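Local atomic coordinates of halohydrin dehalogenase (Rhizobium radiobacter, PDB entry 4IY1), a protein that catalyses the conversion of vicinal halohydrins to epoxides with release of halide, and was evolved for a cyanolysis used in atorvastatin synthesis. Residues B[7-10]-B[14-17]; B[33-36]-B[40-43]; B[95-100]-B[145-150]; B[124-129]-B[228-233]; B[174-179]-B[185-190]. The protein carries 37 engineered substitutions. One frame throughout, in Å; residues are numbered along the deposited sequence.

Interaction 1 (B[7-10]-B[14-17]); sequences TNVK and GMGS
Where Val9 meets Gly14 and Met15 no ring is involved, and the flat group that matters is the peptide joining Val9 to Lys10. Gly14 stands on one side of its plane and the sulfur of Met15 on the other, while the carbonyl oxygen projects between them. On the glycine side the approach is a CH···O contact, with Gly14 CA 3.3 Å from Val9 O. On the other side Met15 SD comes within 3.2 Å of Val9 O. Met15 N is equally close to this oxygen but badly angled, so the helix start does not take the carbonyl as a hydrogen-bond acceptor. Having no side chain, Gly14 lets the oxygen sit directly against the first turn. Met15 is bent at both chi2 (-60°) and chi3 (-62°), and this curl carries its sulfur back to the oxygen, from out of the peptide plane. There SD also meets a branch of Val9, at 3.9 Å from CG2, the methyl that lies anti to the valine backbone N.

This turn, between the first strand and first helix of the Rossmann fold, corresponds to the glycine-rich one that holds the dinucleotide in most short-chain dehydrogenases; halohydrin dehalogenases use no such cofactor. The turn follows strand 3-6, and Asn8 ties it to the end of strand 75-79 through a bond from ND2 to Asn79 O. Phe44 of helix 38-47 packs on Val9 and Met15, and Ser17 faces Leu217 and Val221 of helix 214-225.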
# COMPACT_ATOMS: atom_id res chain seq x y z
N THR B 7 17.05 -2.62 -22.09
CA THR B 7 17.90 -1.45 -22.10
C THR B 7 18.98 -1.61 -21.05
O THR B 7 18.83 -2.40 -20.10
CB THR B 7 17.09 -0.15 -21.81
OG1 THR B 7 16.44 -0.25 -20.52
CG2 THR B 7 16.02 0.07 -22.90
N ASN B 8 20.02 -0.79 -21.17
CA ASN B 8 21.09 -0.76 -20.19
C ASN B 8 21.59 -2.16 -19.84
O ASN B 8 21.77 -2.51 -18.67
CB ASN B 8 20.66 0.03 -18.94
CG ASN B 8 20.43 1.51 -19.24
OD1 ASN B 8 21.19 2.13 -19.99
ND2 ASN B 8 19.36 2.06 -18.69
N VAL B 9 21.84 -2.96 -20.86
CA VAL B 9 21.90 -4.40 -20.69
C VAL B 9 23.06 -4.84 -19.80
O VAL B 9 22.99 -5.90 -19.19
CB VAL B 9 21.92 -5.14 -22.03
CG1 VAL B 9 23.29 -5.01 -22.70
CG2 VAL B 9 21.57 -6.61 -21.82
N LYS B 10 24.05 -3.98 -19.62
CA LYS B 10 25.23 -4.32 -18.81
C LYS B 10 25.06 -4.05 -17.33
O LYS B 10 25.98 -4.29 -16.55
CB LYS B 10 26.46 -3.57 -19.31
CG LYS B 10 26.91 -3.98 -20.72
CD LYS B 10 28.11 -3.14 -21.16
CE LYS B 10 28.96 -3.86 -22.21
NZ LYS B 10 30.03 -2.98 -22.75
N GLY B 14 19.77 -5.92 -16.31
CA GLY B 14 20.00 -6.12 -17.73
C GLY B 14 20.31 -7.55 -18.18
O GLY B 14 19.61 -8.10 -19.03
N MET B 15 21.39 -8.14 -17.65
CA MET B 15 21.88 -9.45 -18.18
C MET B 15 20.96 -10.60 -17.78
O MET B 15 20.57 -11.43 -18.61
CB MET B 15 23.31 -9.75 -17.72
CG MET B 15 24.32 -8.74 -18.23
SD MET B 15 24.37 -8.67 -20.02
CE MET B 15 24.90 -10.35 -20.39
N GLY B 16 20.51 -10.60 -16.54
CA GLY B 16 19.53 -11.61 -16.11
C GLY B 16 18.34 -11.63 -17.02
O GLY B 16 17.86 -12.71 -17.40
N SER B 17 17.86 -10.46 -17.41
CA SER B 17 16.69 -10.36 -18.27
C SER B 17 16.99 -10.87 -19.65
O SER B 17 16.24 -11.67 -20.19
CB SER B 17 16.19 -8.92 -18.35
OG SER B 17 15.73 -8.49 -17.09

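Interaction 2 (B[33-36]-B[40-43]); sequences ESFK and ELEA
Apolar packing joins Phe35 to Leu41. Leu41 CG is anti to the backbone N (chi1 -165°), and the chain thereby directs CD1 at the base of the aromatic residue, 4.0 Å from Phe35 CB. The same methyl is 3.8 Å from Phe35 O. Further out, ring atom CD2 of Phe35 lies 4.0 Å from Leu41 CA, approached obliquely. Phe44, whose ring meets that of Phe35 edge-to-face, and Pro53, which touches both Phe35 and Leu41, extend this small apolar patch.

Backbone atoms contribute as well. Residues 33-36 form a 3-10 turn closed by the bond from Lys36 N to Glu33 O, and the carbonyl of Ser34 points at the start of the next helix, with its O 3.2 Å from Glu40 CB. The contact thus folds the turn after strand 27-30 onto helix 38-47, within the second strand-to-helix connection of the Rossmann fold.

The polar atoms come near without bonding to each other. A bend at chi2 (-92°) turns the Glu40 carboxylate toward Ser34, leaving OE2 3.7 Å from Ser34 OG. Both oxygens are instead gripped by the ammonium of Lys10, through a salt bridge and a hydrogen bond. A lysine charge shared in this way would be expected to keep the Glu40 carboxylate ionised and to link turn and helix indirectly.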
# COMPACT_ATOMS: atom_id res chain seq x y z
N GLU B 33 24.57 2.18 -23.21
CA GLU B 33 25.22 3.45 -23.49
C GLU B 33 26.54 3.16 -24.23
O GLU B 33 26.86 3.79 -25.24
CB GLU B 33 25.47 4.21 -22.18
CG GLU B 33 25.81 5.68 -22.33
CD GLU B 33 25.76 6.43 -21.00
OE1 GLU B 33 24.94 6.07 -20.13
OE2 GLU B 33 26.52 7.42 -20.84
N SER B 34 27.20 2.09 -23.81
CA SER B 34 28.51 1.78 -24.34
C SER B 34 28.43 1.27 -25.78
O SER B 34 29.44 1.21 -26.47
CB SER B 34 29.22 0.78 -23.44
OG SER B 34 28.86 -0.54 -23.79
N PHE B 35 27.23 0.92 -26.24
CA PHE B 35 27.09 0.47 -27.61
C PHE B 35 27.15 1.64 -28.59
O PHE B 35 26.81 1.48 -29.77
CB PHE B 35 25.80 -0.32 -27.83
CG PHE B 35 25.74 -1.61 -27.07
CD1 PHE B 35 24.53 -2.26 -26.89
CD2 PHE B 35 26.87 -2.12 -26.46
CE1 PHE B 35 24.46 -3.43 -26.14
CE2 PHE B 35 26.82 -3.31 -25.76
CZ PHE B 35 25.62 -3.97 -25.60
N LYS B 36 27.48 2.82 -28.08
CA LYS B 36 27.83 3.98 -28.91
C LYS B 36 29.10 3.68 -29.70
O LYS B 36 29.17 3.93 -30.90
CB LYS B 36 28.08 5.20 -28.02
CG LYS B 36 26.81 5.91 -27.58
CD LYS B 36 27.12 7.25 -26.92
CE LYS B 36 28.39 7.16 -26.09
NZ LYS B 36 28.06 7.29 -24.65
N GLU B 40 32.97 -1.61 -28.40
CA GLU B 40 32.17 -2.18 -27.33
C GLU B 40 31.02 -3.02 -27.86
O GLU B 40 30.77 -4.13 -27.38
CB GLU B 40 31.66 -1.07 -26.42
CG GLU B 40 32.76 -0.21 -25.82
CD GLU B 40 33.22 -0.71 -24.47
OE1 GLU B 40 34.37 -0.42 -24.09
OE2 GLU B 40 32.44 -1.39 -23.77
N LEU B 41 30.32 -2.52 -28.87
CA LEU B 41 29.24 -3.28 -29.45
C LEU B 41 29.74 -4.67 -29.89
O LEU B 41 29.16 -5.69 -29.53
CB LEU B 41 28.59 -2.53 -30.61
CG LEU B 41 27.23 -3.04 -31.08
CD1 LEU B 41 26.33 -1.87 -31.43
CD2 LEU B 41 27.33 -3.97 -32.28
N GLU B 42 30.87 -4.70 -30.59
CA GLU B 42 31.33 -5.92 -31.26
C GLU B 42 31.91 -6.91 -30.28
O GLU B 42 31.68 -8.11 -30.38
CB GLU B 42 32.35 -5.58 -32.35
CG GLU B 42 31.71 -5.01 -33.61
CD GLU B 42 32.70 -4.30 -34.51
OE1 GLU B 42 33.88 -4.12 -34.11
OE2 GLU B 42 32.31 -3.93 -35.65
N ALA B 43 32.59 -6.39 -29.27
CA ALA B 43 33.06 -7.23 -28.18
C ALA B 43 31.89 -7.87 -27.41
O ALA B 43 32.05 -8.93 -26.80
CB ALA B 43 33.97 -6.44 -27.24

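Interaction 3 (B[95-100]-B[145-150]); sequences EDYRDM and YASARA. Engineered in segment 95-100: Asp99 (natural residue Gly), Met100 (natural residue Ala). Engineered in segment 145-150: Ala146 (natural residue Thr).
The sulfur of Met100, an engineered residue, lies at the rim of the Tyr145 ring instead of over its face: SD is 5.4 Å from the ring centroid and 80° off the ring normal. This edge-on Met-aromatic contact brings SD within 4.0 Å of Tyr145 CD2. It helps join helices 94-122 and 143-163 of the Rossmann-type short-chain dehydrogenase/reductase fold, the two that pack against their copies in a second subunit. The short segments run roughly the same way, with axes 10.1 Å apart at an angle of 36°. Met100, bent at chi2 and chi3, also lays its CG against Ala148 CB.

A polar link lies beside this packing. Tyr97 extends its hydroxyl to Ser147, and OH and OG are 2.7 Å apart in a hydrogen bond that either could donate; OG meets the ring at its edge. Gln105 of the second subunit bonds to the same Tyr97 hydroxyl, so one buried group connects both helices and the dimer partner.

Tyr145 and Arg149 are one helical turn apart, a spacing consistent with the Tyr and Arg of the Ser-Tyr-Arg triad known in halohydrin dehalogenases. The Tyr145 hydroxyl oxygen lies close to the guanidinium plane, Arg149 NH2 donating to Tyr145 OH at 2.9 Å, with a weak second bond from NE. Arg149 CG rests on one face of the Tyr145 ring, 3.8 Å from the ring plane and offset toward the rim.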
# COMPACT_ATOMS: atom_id res chain seq x y z
N GLU B 95 18.32 21.07 -10.49
CA GLU B 95 18.71 20.45 -11.73
C GLU B 95 19.16 19.00 -11.57
O GLU B 95 19.06 18.20 -12.50
CB GLU B 95 19.80 21.30 -12.42
CG GLU B 95 20.04 20.93 -13.87
CD GLU B 95 18.82 21.14 -14.75
OE1 GLU B 95 18.03 22.07 -14.49
OE2 GLU B 95 18.67 20.40 -15.74
N ASP B 96 19.69 18.65 -10.39
CA ASP B 96 19.95 17.23 -10.05
C ASP B 96 18.65 16.38 -10.04
O ASP B 96 18.63 15.22 -10.46
CB ASP B 96 20.61 17.10 -8.66
CG ASP B 96 21.91 17.89 -8.55
OD1 ASP B 96 22.86 17.59 -9.31
OD2 ASP B 96 21.99 18.79 -7.69
N TYR B 97 17.61 16.90 -9.40
CA TYR B 97 16.34 16.16 -9.38
C TYR B 97 15.80 16.00 -10.80
O TYR B 97 15.42 14.90 -11.19
CB TYR B 97 15.33 16.83 -8.45
CG TYR B 97 14.03 16.04 -8.22
CD1 TYR B 97 14.04 14.64 -8.05
CD2 TYR B 97 12.82 16.70 -8.09
CE1 TYR B 97 12.87 13.94 -7.75
CE2 TYR B 97 11.65 16.02 -7.77
CZ TYR B 97 11.68 14.64 -7.62
OH TYR B 97 10.48 13.99 -7.35
N ARG B 98 15.95 17.04 -11.64
CA ARG B 98 15.52 16.95 -13.05
C ARG B 98 16.24 15.83 -13.79
O ARG B 98 15.60 15.00 -14.43
CB ARG B 98 15.73 18.28 -13.81
CG ARG B 98 14.70 19.36 -13.50
CD ARG B 98 14.75 20.55 -14.49
NE ARG B 98 13.89 21.65 -14.04
CZ ARG B 98 14.30 22.66 -13.29
NH1 ARG B 98 15.58 22.80 -12.99
NH2 ARG B 98 13.42 23.50 -12.76
N ASP B 99 17.56 15.72 -13.59
CA ASP B 99 18.33 14.64 -14.21
C ASP B 99 17.92 13.25 -13.67
O ASP B 99 17.91 12.28 -14.42
CB ASP B 99 19.84 14.83 -14.00
CG ASP B 99 20.39 16.07 -14.69
OD1 ASP B 99 19.74 16.61 -15.62
OD2 ASP B 99 21.46 16.55 -14.25
N MET B 100 17.72 13.15 -12.37
CA MET B 100 17.18 11.92 -11.75
C MET B 100 15.84 11.52 -12.41
O MET B 100 15.70 10.43 -12.96
CB MET B 100 17.02 12.13 -10.23
CG MET B 100 16.76 10.87 -9.40
SD MET B 100 18.13 9.71 -9.42
CE MET B 100 19.11 10.40 -8.07
N TYR B 145 15.93 9.89 -5.54
CA TYR B 145 15.89 8.55 -6.10
C TYR B 145 14.58 7.81 -5.74
O TYR B 145 13.99 7.16 -6.59
CB TYR B 145 17.08 7.74 -5.59
CG TYR B 145 17.17 6.37 -6.23
CD1 TYR B 145 16.70 5.25 -5.59
CD2 TYR B 145 17.77 6.20 -7.47
CE1 TYR B 145 16.85 3.98 -6.14
CE2 TYR B 145 17.91 4.95 -8.04
CZ TYR B 145 17.48 3.83 -7.35
OH TYR B 145 17.53 2.60 -7.98
N ALA B 146 14.17 7.88 -4.48
CA ALA B 146 13.02 7.09 -4.03
C ALA B 146 11.82 7.58 -4.81
O ALA B 146 10.96 6.79 -5.22
CB ALA B 146 12.80 7.30 -2.52
N SER B 147 11.72 8.90 -4.95
CA SER B 147 10.52 9.51 -5.52
C SER B 147 10.39 9.32 -7.02
O SER B 147 9.33 8.97 -7.51
CB SER B 147 10.40 10.98 -5.10
OG SER B 147 11.10 11.82 -5.96
N ALA B 148 11.50 9.41 -7.75
CA ALA B 148 11.50 9.07 -9.18
C ALA B 148 11.20 7.63 -9.47
O ALA B 148 10.45 7.29 -10.43
CB ALA B 148 12.81 9.50 -9.85
N ARG B 149 11.67 6.74 -8.60
CA ARG B 149 11.35 5.34 -8.79
C ARG B 149 9.85 5.09 -8.53
O ARG B 149 9.27 4.17 -9.09
CB ARG B 149 12.22 4.42 -7.88
CG ARG B 149 13.70 4.41 -8.24
CD ARG B 149 13.96 3.67 -9.56
NE ARG B 149 15.36 3.32 -9.75
CZ ARG B 149 15.84 2.64 -10.79
NH1 ARG B 149 15.07 2.41 -11.84
NH2 ARG B 149 17.12 2.23 -10.81
N ALA B 150 9.29 5.79 -7.55
CA ALA B 150 7.86 5.64 -7.20
C ALA B 150 7.00 6.18 -8.37
O ALA B 150 5.99 5.57 -8.77
CB ALA B 150 7.54 6.42 -5.93

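Interaction 4 (B[124-129]-B[228-233]); sequences SGHIIF and SCDYLT
A histidine-carboxylate hydrogen bond ties the start of strand 126-130, in the parallel Rossmann sheet, to the loop between helix 214-225 and the last strand, 236-239. It is carried by His126 and Asp230, the only two residues of these segments that touch. With CG opposite its carbonyl carbon the ring reaches across, and His126 NE2 donates to Asp230 OD1 over 2.8 Å with a nearly straight N-H···O angle of 159°. The acceptor lies at the edge of the imidazole, close to its plane, so the N-H is aimed well. From the aspartate side the fit is less exact: the donor comes on the syn side of OD1 but 35° out of the carboxylate plane, and the two flat groups are turned 51° apart.

Pro169, just before strand 170-175, packs on both residues. The carboxylate arises from a 3-10 turn closed by the bonds from Leu232 N to Cys229 O and from Thr233 N to Asp230 O. The same loop forms a subunit contact: Asp230 packs on Arg210 of a third subunit, and Tyr231 OH bonds to the carbonyl O of that residue. OD1 alone accepts; Asp230 OD2 lies 4.1 Å from His126 NE2.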
# COMPACT_ATOMS: atom_id res chain seq x y z
N SER B 124 -1.14 -7.02 -28.84
CA SER B 124 -0.27 -7.87 -28.05
C SER B 124 1.07 -7.20 -27.75
O SER B 124 1.58 -6.41 -28.54
CB SER B 124 -0.07 -9.24 -28.71
OG SER B 124 1.07 -9.25 -29.54
N GLY B 125 1.64 -7.52 -26.59
CA GLY B 125 2.88 -6.92 -26.15
C GLY B 125 2.91 -7.04 -24.64
O GLY B 125 1.89 -7.37 -24.01
N HIS B 126 4.10 -6.90 -24.06
CA HIS B 126 4.25 -6.84 -22.61
C HIS B 126 5.25 -5.77 -22.33
O HIS B 126 6.24 -5.64 -23.05
CB HIS B 126 4.78 -8.17 -22.09
CG HIS B 126 3.80 -9.30 -22.19
ND1 HIS B 126 3.67 -10.04 -23.30
CD2 HIS B 126 2.99 -9.91 -21.22
CE1 HIS B 126 2.70 -10.97 -23.12
NE2 HIS B 126 2.31 -10.92 -21.84
N ILE B 127 4.99 -4.99 -21.28
CA ILE B 127 5.85 -3.90 -20.90
C ILE B 127 6.23 -3.99 -19.43
O ILE B 127 5.37 -4.23 -18.57
CB ILE B 127 5.14 -2.56 -21.15
CG1 ILE B 127 4.89 -2.39 -22.67
CG2 ILE B 127 5.98 -1.40 -20.63
CD1 ILE B 127 4.30 -1.04 -22.99
N ILE B 128 7.53 -3.95 -19.17
CA ILE B 128 8.06 -4.22 -17.82
C ILE B 128 9.06 -3.15 -17.51
O ILE B 128 9.99 -2.94 -18.26
CB ILE B 128 8.78 -5.56 -17.75
CG1 ILE B 128 7.81 -6.70 -17.91
CG2 ILE B 128 9.54 -5.70 -16.44
CD1 ILE B 128 8.42 -7.93 -18.55
N PHE B 129 8.78 -2.36 -16.47
CA PHE B 129 9.71 -1.39 -15.95
C PHE B 129 10.51 -2.05 -14.82
O PHE B 129 9.93 -2.54 -13.85
CB PHE B 129 8.94 -0.20 -15.36
CG PHE B 129 8.20 0.64 -16.39
CD1 PHE B 129 7.33 1.62 -15.98
CD2 PHE B 129 8.37 0.43 -17.76
CE1 PHE B 129 6.64 2.41 -16.90
CE2 PHE B 129 7.67 1.17 -18.68
CZ PHE B 129 6.78 2.15 -18.25
N SER B 228 1.89 -16.25 -19.78
CA SER B 228 1.30 -17.26 -18.88
C SER B 228 0.39 -16.67 -17.79
O SER B 228 -0.44 -17.39 -17.20
CB SER B 228 2.42 -18.04 -18.17
OG SER B 228 3.08 -18.86 -19.10
N CYS B 229 0.69 -15.44 -17.40
CA CYS B 229 -0.05 -14.81 -16.31
C CYS B 229 -0.34 -13.34 -16.59
O CYS B 229 -0.03 -12.48 -15.76
CB CYS B 229 0.73 -14.93 -15.00
SG CYS B 229 -0.35 -14.83 -13.55
N ASP B 230 -1.01 -13.05 -17.71
CA ASP B 230 -1.31 -11.68 -18.08
C ASP B 230 -2.23 -11.02 -17.06
O ASP B 230 -2.31 -9.81 -16.99
CB ASP B 230 -1.99 -11.64 -19.46
CG ASP B 230 -1.04 -12.00 -20.59
OD1 ASP B 230 0.21 -12.04 -20.39
OD2 ASP B 230 -1.56 -12.24 -21.69
N TYR B 231 -3.01 -11.83 -16.36
CA TYR B 231 -3.96 -11.32 -15.40
C TYR B 231 -3.35 -10.60 -14.19
O TYR B 231 -4.07 -9.97 -13.41
CB TYR B 231 -4.90 -12.44 -14.95
CG TYR B 231 -6.34 -11.99 -14.78
CD1 TYR B 231 -6.99 -12.10 -13.52
CD2 TYR B 231 -7.05 -11.43 -15.85
CE1 TYR B 231 -8.30 -11.68 -13.36
CE2 TYR B 231 -8.36 -10.99 -15.68
CZ TYR B 231 -8.98 -11.13 -14.44
OH TYR B 231 -10.27 -10.68 -14.26
N LEU B 232 -2.02 -10.69 -14.04
CA LEU B 232 -1.29 -9.97 -12.98
C LEU B 232 -1.04 -8.51 -13.35
O LEU B 232 -0.42 -7.76 -12.59
CB LEU B 232 0.06 -10.65 -12.74
CG LEU B 232 0.14 -11.73 -11.68
CD1 LEU B 232 1.51 -12.41 -11.76
CD2 LEU B 232 -0.10 -11.10 -10.31
N THR B 233 -1.48 -8.11 -14.54
CA THR B 233 -1.15 -6.80 -15.06
C THR B 233 -1.34 -5.67 -14.03
O THR B 233 -2.34 -5.63 -13.31
CB THR B 233 -1.88 -6.50 -16.38
OG1 THR B 233 -1.44 -5.25 -16.90
CG2 THR B 233 -3.43 -6.51 -16.21

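Interaction 5 (B[174-179]-B[185-190]); sequences APNGVD and YYYPSE. Engineered in segment 174-179: Ala174 (natural residue Gly), Gly177 (natural residue Tyr), Val178 (natural residue Leu), Asp179 (natural residue His). Engineered in segment 185-190: Tyr186 (natural residue Phe), Ser189 (natural residue Thr).
The ring of Tyr187 lies flat on the backbone at Gly177, an engineered residue, whose CA sits almost over the ring centre at 3.6 Å in a CH-pi contact. Gly177 N is over the same ring, 3.3 Å from Tyr187 CE1. At the far end Asn176 meets the hydroxyl with its amide turned nearly perpendicular to the ring, 86° between the planes. A chi1 of -178° sets the amide opposite its own backbone N and brings Asn176 ND2 to Tyr187 OH at 2.9 Å; with an N-H···O angle of only 127° this bond is weak. At the ring's root Tyr187 CB presses on Val178 O, of another engineered residue, 3.3 Å away.

These residues follow the sixth sheet strand, in the region that forms the halide site in halohydrin dehalogenases, and probably here too. A water bridges the two segments, donating to Val178 O and accepting from N of the engineered Tyr186, part of the cis peptide after Tyr185. The Tyr187 ring also meets Trp192 and, from a fourth subunit, Trp249. Two engineered side chains join: Ser189 OG, in helix 189-192, donates to Asp179 OD2 at 3.2 Å, reaching its syn side, while Lys193 pairs with OD1 of that carboxylate.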
# COMPACT_ATOMS: atom_id res chain seq x y z
N ALA B 174 10.36 -4.08 -8.65
CA ALA B 174 10.98 -3.14 -7.75
C ALA B 174 12.00 -3.91 -6.86
O ALA B 174 11.61 -4.49 -5.87
CB ALA B 174 9.91 -2.48 -6.85
N PRO B 175 13.26 -3.95 -7.27
CA PRO B 175 14.21 -4.82 -6.58
C PRO B 175 14.92 -4.15 -5.42
O PRO B 175 14.91 -2.92 -5.29
CB PRO B 175 15.22 -5.21 -7.68
CG PRO B 175 14.72 -4.56 -8.94
CD PRO B 175 13.79 -3.47 -8.55
N ASN B 176 15.41 -4.96 -4.50
CA ASN B 176 16.52 -4.52 -3.63
C ASN B 176 17.43 -5.72 -3.35
O ASN B 176 16.95 -6.84 -3.24
CB ASN B 176 16.00 -3.91 -2.33
CG ASN B 176 17.13 -3.40 -1.42
OD1 ASN B 176 17.48 -4.04 -0.42
ND2 ASN B 176 17.69 -2.26 -1.77
N GLY B 177 18.75 -5.50 -3.36
CA GLY B 177 19.70 -6.53 -2.97
C GLY B 177 19.90 -7.57 -4.06
O GLY B 177 20.21 -8.73 -3.78
N VAL B 178 19.74 -7.16 -5.33
CA VAL B 178 19.99 -8.09 -6.41
C VAL B 178 21.45 -7.99 -6.84
O VAL B 178 21.92 -6.92 -7.20
CB VAL B 178 19.08 -7.85 -7.62
CG1 VAL B 178 19.53 -8.76 -8.76
CG2 VAL B 178 17.62 -8.17 -7.27
N ASP B 179 22.18 -9.10 -6.73
CA ASP B 179 23.57 -9.09 -7.12
C ASP B 179 23.76 -8.57 -8.57
O ASP B 179 23.17 -9.11 -9.53
CB ASP B 179 24.20 -10.48 -6.92
CG ASP B 179 25.59 -10.57 -7.54
OD1 ASP B 179 25.73 -11.30 -8.54
OD2 ASP B 179 26.46 -9.75 -7.15
N TYR B 185 25.40 -0.73 -10.43
CA TYR B 185 23.96 -0.58 -10.29
C TYR B 185 23.33 -1.95 -10.02
O TYR B 185 23.08 -2.70 -10.96
CB TYR B 185 23.37 0.00 -11.61
CG TYR B 185 24.02 1.30 -12.07
CD1 TYR B 185 23.69 2.52 -11.48
CD2 TYR B 185 24.98 1.30 -13.09
CE1 TYR B 185 24.31 3.69 -11.86
CE2 TYR B 185 25.58 2.48 -13.51
CZ TYR B 185 25.26 3.67 -12.88
OH TYR B 185 25.86 4.84 -13.27
N TYR B 186 23.08 -2.30 -8.75
CA TYR B 186 23.27 -1.43 -7.58
C TYR B 186 23.93 -2.21 -6.46
O TYR B 186 24.13 -1.67 -5.36
CB TYR B 186 21.93 -0.87 -7.06
CG TYR B 186 21.35 0.21 -7.95
CD1 TYR B 186 21.73 1.55 -7.79
CD2 TYR B 186 20.54 -0.11 -9.03
CE1 TYR B 186 21.23 2.53 -8.62
CE2 TYR B 186 20.09 0.86 -9.90
CZ TYR B 186 20.41 2.18 -9.68
OH TYR B 186 19.93 3.13 -10.54
N TYR B 187 24.22 -3.49 -6.70
CA TYR B 187 24.82 -4.34 -5.64
C TYR B 187 25.96 -5.17 -6.19
O TYR B 187 25.83 -6.39 -6.36
CB TYR B 187 23.76 -5.24 -4.99
CG TYR B 187 22.88 -4.52 -4.00
CD1 TYR B 187 21.77 -3.79 -4.43
CD2 TYR B 187 23.22 -4.47 -2.66
CE1 TYR B 187 20.99 -3.07 -3.53
CE2 TYR B 187 22.45 -3.75 -1.75
CZ TYR B 187 21.33 -3.07 -2.18
OH TYR B 187 20.53 -2.40 -1.26
N PRO B 188 27.07 -4.49 -6.56
CA PRO B 188 28.22 -5.17 -7.14
C PRO B 188 28.80 -6.24 -6.18
O PRO B 188 28.72 -6.08 -4.95
CB PRO B 188 29.23 -4.03 -7.40
CG PRO B 188 28.80 -2.93 -6.52
CD PRO B 188 27.31 -3.05 -6.36
N SER B 189 29.18 -7.38 -6.76
CA SER B 189 29.74 -8.51 -6.01
C SER B 189 30.68 -8.03 -4.90
O SER B 189 30.49 -8.37 -3.72
CB SER B 189 30.47 -9.45 -6.96
OG SER B 189 29.56 -10.03 -7.89
N GLU B 190 31.60 -7.15 -5.25
CA GLU B 190 32.31 -6.37 -4.24
C GLU B 190 31.78 -4.96 -4.19
O GLU B 190 31.71 -4.29 -5.22
CB GLU B 190 33.80 -6.36 -4.54
CG GLU B 190 34.26 -7.60 -5.30
CD GLU B 190 35.76 -7.76 -5.23
OE1 GLU B 190 36.47 -6.73 -5.24
OE2 GLU B 190 36.23 -8.92 -5.15
O HOH W 1 21.16 -4.38 -8.44

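How the interactions relate
All five contacts belong to one Rossmann-type domain built on a parallel sheet. Interactions 1, 2 and 3 follow in series along the chain; interactions 3 and 4 interleave their segments, and interaction 5 is nested inside the loop closed by interaction 4. Interactions 1 and 2, centres about 13 Å apart, secure successive strand-to-helix connections and touch through Lys10 and Val9. Interactions 3 and 5, centres about 19 Å apart, meet where Tyr145 and Arg149 reach Tyr186, consistent with the helix pair and halide-site loop sharing one active-site region. Interaction 4 lies across the chain's centre from interaction 5, about 24 Å between centres, though they draw on neighbouring strands, 126-130 and 170-175 respectively, and both touch the third subunit.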